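Local structure of glutathione S-transferase (Bombyx mori, 3AY8) at residues 105-110 / 135-140; 144-149 / 180-185. The protein probably acts as a glutathione transferase, a homodimeric cytosolic enzyme expected to couple glutathione to electrophilic compounds. One frame throughout, in Å; residues are numbered along the deposited sequence. Where two conformers were deposited one is given.

Contact 1 of 2, residues 105-110 / 135-140; sequences ASLYVK and NSTLSF
Thr137 presses into segment 105-110 of helix 90-120 with both branches of its side chain, and the two branches do different work. Its methyl CG2, anti to the backbone N (chi1 of OG1 -72°), rests directly on the backbone of Leu107, 3.8 Å from Leu107 CA, and also lies 3.9 Å from Ser106 CB. This is the tight, buried part of the contact, where the CA atoms of Leu107 and Thr137 come within 6.3 Å. Beside it the two buried leucines cross at about a right angle and meet at single methyls, Leu107 CD1 to Leu138 CD2 at 3.8 Å.

The other side is polar and more open, though no less close. Lys110, partly exposed and extended beyond CG, lies along Thr137, and its NZ donates to Thr137 OG1 at 2.7 Å. The ammonium is shared between this hydroxyl and a carboxylate, since NZ also forms a salt bridge with Asp133 OD1, one turn earlier on the second helix.

The segments run at 139° to each other, with axes 9.4 Å apart, as neighbouring helices of the all-helical C-terminal domain of the GST fold. Helix 158-173 closes the leucine side, with Ile163 and Ser166 against Leu107 and Met167 against Leu138, while Val109 packs on Val109 of the second subunit.

Contact 2 of 2, residues 144-149 / 180-185; sequences FLEKTK and FPNIQR
Arg185 reaches over segment 144-149 and binds backbone carbonyls there through three hydrogen bonds. Its NH1 and NH2 both donate to Leu145 O, end-on and in the guanidinium plane; the NH2 bond, 2.8 Å long, uses a carbonyl lone pair. NH2 also donates to Lys149 O at 2.9 Å, although it stands above that carbonyl plane. A bend at chi3 (80°) turns the guanidinium back so that Asn182 O lies over one of its faces. Water 1 accepts from Arg185 NE and donates to Lys149 O, adding a bridge between the same two residues.

The contact joins the C-terminal part of helix 128-147 to the N-terminal part of helix 181-190 in the helical C-terminal domain of the GST fold. Across this junction Arg185 links the carbonyls of Leu145 and Lys149.

A second polar link lies toward solvent: Asn182 ND2 donates to Glu146 OE1 (2.7 Å) on the anti side of the carboxylate, 25° out of its plane, and the carboxylate is turned 56° from the amide.

Apolar contacts fill the buried side. Leu145 CB meets Asn182 CB at 3.6 Å, and Leu145 CD1 approaches Ile183 CG1 at 4.2 Å. Trp186 and Val151 also touch the Leu145 side chain.

In the fold
From the N terminus the chain first builds the thioredoxin-like domain, then enters the helical domain through helix 90-120. Contact 1 closes the first loop, bringing helix 128-147 back against helix 90-120 after 24 intervening residues. Contact 2 opens only a few residues later, on the same helix, and closes after helix 158-173, when helix 181-190 arrives. The two loops therefore follow in series, neither nesting nor crossing. Helix 128-147 is their common element, held midway by one neighbour and in its C-terminal part by another. Their centres are about 15 Å apart, yet they touch: Phe180 and Ile183 of contact 2 pack on Leu138 of contact 1.

Contact 1 of 2, residues 105-110 / 135-140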
loop_
_atom_site.group_PDB
_atom_site.type_symbol
_atom_site.label_atom_id
_atom_site.label_comp_id
_atom_site.label_asym_id
_atom_site.label_seq_id
_atom_site.Cartn_x
_atom_site.Cartn_y
_atom_site.Cartn_z
ATOM N N ALA A 105 3.232 -0.023 -0.871
ATOM C CA ALA A 105 3.273 -0.721 -2.167
ATOM C C ALA A 105 4.673 -0.930 -2.742
ATOM O O ALA A 105 4.859 -1.792 -3.609
ATOM C CB ALA A 105 2.401 0.017 -3.200
ATOM N N SER A 106 5.643 -0.120 -2.309
ATOM C CA SER A 106 6.999 -0.190 -2.887
ATOM C C SER A 106 8.064 -0.444 -1.827
ATOM O O SER A 106 8.822 -1.404 -1.921
ATOM C CB SER A 106 7.354 1.112 -3.639
ATOM O OG SER A 106 6.488 1.301 -4.732
ATOM N N LEU A 107 8.107 0.415 -0.817
ATOM C CA LEU A 107 9.206 0.375 0.141
ATOM C C LEU A 107 9.181 -0.869 1.018
ATOM O O LEU A 107 10.107 -1.685 0.963
ATOM C CB LEU A 107 9.282 1.663 0.971
ATOM C CG LEU A 107 10.416 1.804 2.007
ATOM C CD1 LEU A 107 11.817 1.610 1.410
ATOM C CD2 LEU A 107 10.329 3.142 2.685
ATOM N N TYR A 108 8.151 -1.020 1.839
ATOM C CA TYR A 108 8.174 -2.125 2.785
ATOM C C TYR A 108 8.030 -3.467 2.078
ATOM O O TYR A 108 8.558 -4.473 2.543
ATOM C CB TYR A 108 7.157 -1.989 3.932
ATOM C CG TYR A 108 7.470 -3.025 5.008
ATOM C CD1 TYR A 108 8.617 -2.889 5.798
ATOM C CD2 TYR A 108 6.697 -4.182 5.156
ATOM C CE1 TYR A 108 8.957 -3.833 6.754
ATOM C CE2 TYR A 108 7.034 -5.163 6.124
ATOM C CZ TYR A 108 8.170 -4.963 6.912
ATOM O OH TYR A 108 8.544 -5.880 7.873
ATOM N N VAL A 109 7.315 -3.463 0.957
ATOM C CA VAL A 109 7.167 -4.631 0.098
ATOM C C VAL A 109 8.536 -5.200 -0.330
ATOM O O VAL A 109 8.746 -6.410 -0.313
ATOM C CB VAL A 109 6.317 -4.265 -1.163
ATOM C CG1 VAL A 109 6.550 -5.251 -2.316
ATOM C CG2 VAL A 109 4.857 -4.206 -0.790
ATOM N N LYS A 110 9.453 -4.313 -0.700
ATOM C CA LYS A 110 10.767 -4.722 -1.197
ATOM C C LYS A 110 11.745 -5.080 -0.070
ATOM O O LYS A 110 12.621 -5.916 -0.252
ATOM C CB LYS A 110 11.336 -3.638 -2.108
ATOM C CG LYS A 110 10.613 -3.574 -3.459
ATOM C CD LYS A 110 11.105 -2.410 -4.308
ATOM C CE LYS A 110 10.128 -2.148 -5.482
ATOM N NZ LYS A 110 10.804 -1.263 -6.467
ATOM N N ASN A 135 16.874 -0.766 -4.078
ATOM C CA ASN A 135 17.668 0.433 -4.355
ATOM C C ASN A 135 16.990 1.410 -5.319
ATOM O O ASN A 135 17.097 2.619 -5.149
ATOM C CB ASN A 135 19.090 0.048 -4.806
ATOM C CG ASN A 135 20.021 -0.249 -3.626
ATOM O OD1 ASN A 135 21.008 -0.989 -3.752
ATOM N ND2 ASN A 135 19.717 0.330 -2.480
ATOM N N SER A 136 16.239 0.890 -6.294
ATOM C CA SER A 136 15.448 1.741 -7.175
ATOM C C SER A 136 14.350 2.516 -6.410
ATOM O O SER A 136 14.075 3.703 -6.693
ATOM C CB SER A 136 14.830 0.892 -8.295
ATOM O OG SER A 136 13.808 1.621 -8.954
ATOM N N THR A 137 13.732 1.843 -5.438
ATOM C CA THR A 137 12.734 2.482 -4.577
ATOM C C THR A 137 13.394 3.472 -3.624
ATOM O O THR A 137 12.873 4.569 -3.407
ATOM C CB THR A 137 11.876 1.428 -3.845
ATOM O OG1 THR A 137 11.002 0.837 -4.812
ATOM C CG2 THR A 137 11.020 2.071 -2.727
ATOM N N LEU A 138 14.574 3.117 -3.101
ATOM C CA LEU A 138 15.324 4.084 -2.281
ATOM C C LEU A 138 15.683 5.355 -3.045
ATOM O O LEU A 138 15.689 6.453 -2.483
ATOM C CB LEU A 138 16.587 3.448 -1.678
ATOM C CG LEU A 138 16.354 2.283 -0.697
ATOM C CD1 LEU A 138 17.669 1.863 -0.044
ATOM C CD2 LEU A 138 15.292 2.648 0.358
ATOM N N SER A 139 16.008 5.201 -4.327
ATOM C CA SER A 139 16.375 6.345 -5.153
ATOM C C SER A 139 15.227 7.347 -5.277
ATOM O O SER A 139 15.442 8.551 -5.230
ATOM C CB SER A 139 16.848 5.880 -6.537
ATOM O OG SER A 139 17.186 7.006 -7.322
ATOM N N PHE A 140 14.013 6.824 -5.425
ATOM C CA PHE A 140 12.791 7.620 -5.458
ATOM C C PHE A 140 12.588 8.354 -4.137
ATOM O O PHE A 140 12.291 9.544 -4.130
ATOM C CB PHE A 140 11.593 6.718 -5.728
ATOM C CG PHE A 140 11.031 6.844 -7.103
ATOM C CD1 PHE A 140 9.840 7.530 -7.312
ATOM C CD2 PHE A 140 11.679 6.266 -8.192
ATOM C CE1 PHE A 140 9.300 7.648 -8.593
ATOM C CE2 PHE A 140 11.152 6.378 -9.481
ATOM C CZ PHE A 140 9.958 7.063 -9.681
#

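Contact 2 of 2, residues 144-149 / 180-185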
loop_
_atom_site.group_PDB
_atom_site.type_symbol
_atom_site.label_atom_id
_atom_site.label_comp_id
_atom_site.label_asym_id
_atom_site.label_seq_id
_atom_site.Cartn_x
_atom_site.Cartn_y
_atom_site.Cartn_z
ATOM N N PHE A 144 12.270 12.401 -3.225
ATOM C CA PHE A 144 11.244 13.055 -2.380
ATOM C C PHE A 144 11.919 14.030 -1.416
ATOM O O PHE A 144 11.468 15.162 -1.235
ATOM C CB PHE A 144 10.438 12.046 -1.532
ATOM C CG PHE A 144 9.697 11.001 -2.326
ATOM C CD1 PHE A 144 9.331 11.214 -3.656
ATOM C CD2 PHE A 144 9.324 9.814 -1.717
ATOM C CE1 PHE A 144 8.642 10.222 -4.375
ATOM C CE2 PHE A 144 8.631 8.836 -2.414
ATOM C CZ PHE A 144 8.300 9.032 -3.742
ATOM N N LEU A 145 13.014 13.575 -0.817
ATOM C CA LEU A 145 13.717 14.319 0.225
ATOM C C LEU A 145 14.707 15.369 -0.313
ATOM O O LEU A 145 15.425 16.000 0.458
ATOM C CB LEU A 145 14.423 13.336 1.163
ATOM C CG LEU A 145 13.490 12.465 2.005
ATOM C CD1 LEU A 145 14.238 11.261 2.545
ATOM C CD2 LEU A 145 12.842 13.278 3.143
ATOM N N GLU A 146 14.744 15.536 -1.631
ATOM C CA GLU A 146 15.533 16.596 -2.263
ATOM C C GLU A 146 14.728 17.893 -2.238
ATOM O O GLU A 146 15.286 18.980 -2.081
ATOM C CB GLU A 146 15.878 16.219 -3.714
ATOM C CG GLU A 146 16.651 17.301 -4.503
ATOM C CD GLU A 146 18.069 17.485 -4.009
ATOM O OE1 GLU A 146 18.679 16.501 -3.532
ATOM O OE2 GLU A 146 18.578 18.620 -4.090
ATOM N N LYS A 147 13.414 17.756 -2.388
ATOM C CA LYS A 147 12.497 18.887 -2.476
ATOM C C LYS A 147 12.183 19.475 -1.101
ATOM O O LYS A 147 12.236 20.694 -0.917
ATOM C CB LYS A 147 11.201 18.453 -3.171
ATOM C CG LYS A 147 11.422 17.734 -4.496
ATOM C CD LYS A 147 10.101 17.282 -5.125
ATOM C CE LYS A 147 10.309 16.759 -6.540
ATOM N NZ LYS A 147 11.083 15.482 -6.576
ATOM N N THR A 148 11.865 18.605 -0.141
ATOM C CA THR A 148 11.468 19.032 1.208
ATOM C C THR A 148 12.329 18.362 2.287
ATOM O O THR A 148 12.935 17.301 2.045
ATOM C CB THR A 148 9.973 18.709 1.491
ATOM O OG1 THR A 148 9.716 17.329 1.220
ATOM C CG2 THR A 148 9.030 19.554 0.622
ATOM N N LYS A 149 12.371 18.974 3.471
ATOM C CA LYS A 149 13.132 18.443 4.606
ATOM C C LYS A 149 12.657 17.049 5.050
ATOM O O LYS A 149 13.474 16.172 5.329
ATOM C CB LYS A 149 13.083 19.412 5.793
ATOM C CG LYS A 149 14.032 19.021 6.924
ATOM C CD LYS A 149 13.914 19.961 8.113
ATOM C CE LYS A 149 14.930 19.599 9.193
ATOM N NZ LYS A 149 14.647 20.308 10.482
ATOM N N PHE A 180 22.554 7.806 -1.332
ATOM C CA PHE A 180 21.357 8.603 -1.062
ATOM C C PHE A 180 21.535 9.593 0.083
ATOM O O PHE A 180 21.033 9.361 1.191
ATOM C CB PHE A 180 20.141 7.691 -0.834
ATOM C CG PHE A 180 20.042 6.555 -1.813
ATOM C CD1 PHE A 180 19.862 6.799 -3.177
ATOM C CD2 PHE A 180 20.120 5.234 -1.372
ATOM C CE1 PHE A 180 19.771 5.743 -4.083
ATOM C CE2 PHE A 180 20.026 4.173 -2.265
ATOM C CZ PHE A 180 19.854 4.426 -3.628
ATOM N N PRO A 181 22.242 10.717 -0.178
ATOM C CA PRO A 181 22.536 11.668 0.896
ATOM C C PRO A 181 21.286 12.277 1.547
ATOM O O PRO A 181 21.331 12.624 2.727
ATOM C CB PRO A 181 23.390 12.763 0.206
ATOM C CG PRO A 181 23.205 12.562 -1.264
ATOM C CD PRO A 181 22.886 11.099 -1.454
ATOM N N ASN A 182 20.193 12.408 0.797
ATOM C CA ASN A 182 18.946 12.973 1.361
ATOM C C ASN A 182 18.275 12.066 2.396
ATOM O O ASN A 182 17.749 12.554 3.393
ATOM C CB ASN A 182 17.959 13.389 0.260
ATOM C CG ASN A 182 18.543 14.449 -0.680
ATOM O OD1 ASN A 182 19.288 15.335 -0.254
ATOM N ND2 ASN A 182 18.205 14.357 -1.955
ATOM N N ILE A 183 18.303 10.755 2.151
ATOM C CA ILE A 183 17.875 9.761 3.147
ATOM C C ILE A 183 18.786 9.808 4.381
ATOM O O ILE A 183 18.307 9.743 5.517
ATOM C CB ILE A 183 17.830 8.300 2.582
ATOM C CG1 ILE A 183 16.916 8.214 1.340
ATOM C CG2 ILE A 183 17.341 7.311 3.676
ATOM C CD1 ILE A 183 16.837 6.828 0.695
ATOM N N GLN A 184 20.097 9.907 4.157
ATOM C CA GLN A 184 21.058 10.019 5.273
ATOM C C GLN A 184 20.743 11.207 6.176
ATOM O O GLN A 184 20.760 11.080 7.395
ATOM C CB GLN A 184 22.502 10.113 4.759
ATOM C CG GLN A 184 22.998 8.835 4.099
ATOM C CD GLN A 184 24.424 8.945 3.615
ATOM O OE1 GLN A 184 24.755 9.814 2.808
ATOM N NE2 GLN A 184 25.272 8.049 4.088
ATOM N N ARG A 185 20.427 12.350 5.571
ATOM C CA ARG A 185 20.042 13.551 6.318
ATOM C C ARG A 185 18.736 13.319 7.096
ATOM O O ARG A 185 18.627 13.622 8.291
ATOM C CB ARG A 185 19.852 14.723 5.351
ATOM C CG ARG A 185 19.359 16.025 6.021
ATOM C CD ARG A 185 18.727 16.989 5.016
ATOM N NE ARG A 185 17.343 16.627 4.689
ATOM C CZ ARG A 185 16.863 16.434 3.460
ATOM N NH1 ARG A 185 17.650 16.561 2.392
ATOM N NH2 ARG A 185 15.579 16.117 3.293
HETATM O O HOH W 1 15.731 15.708 6.719
#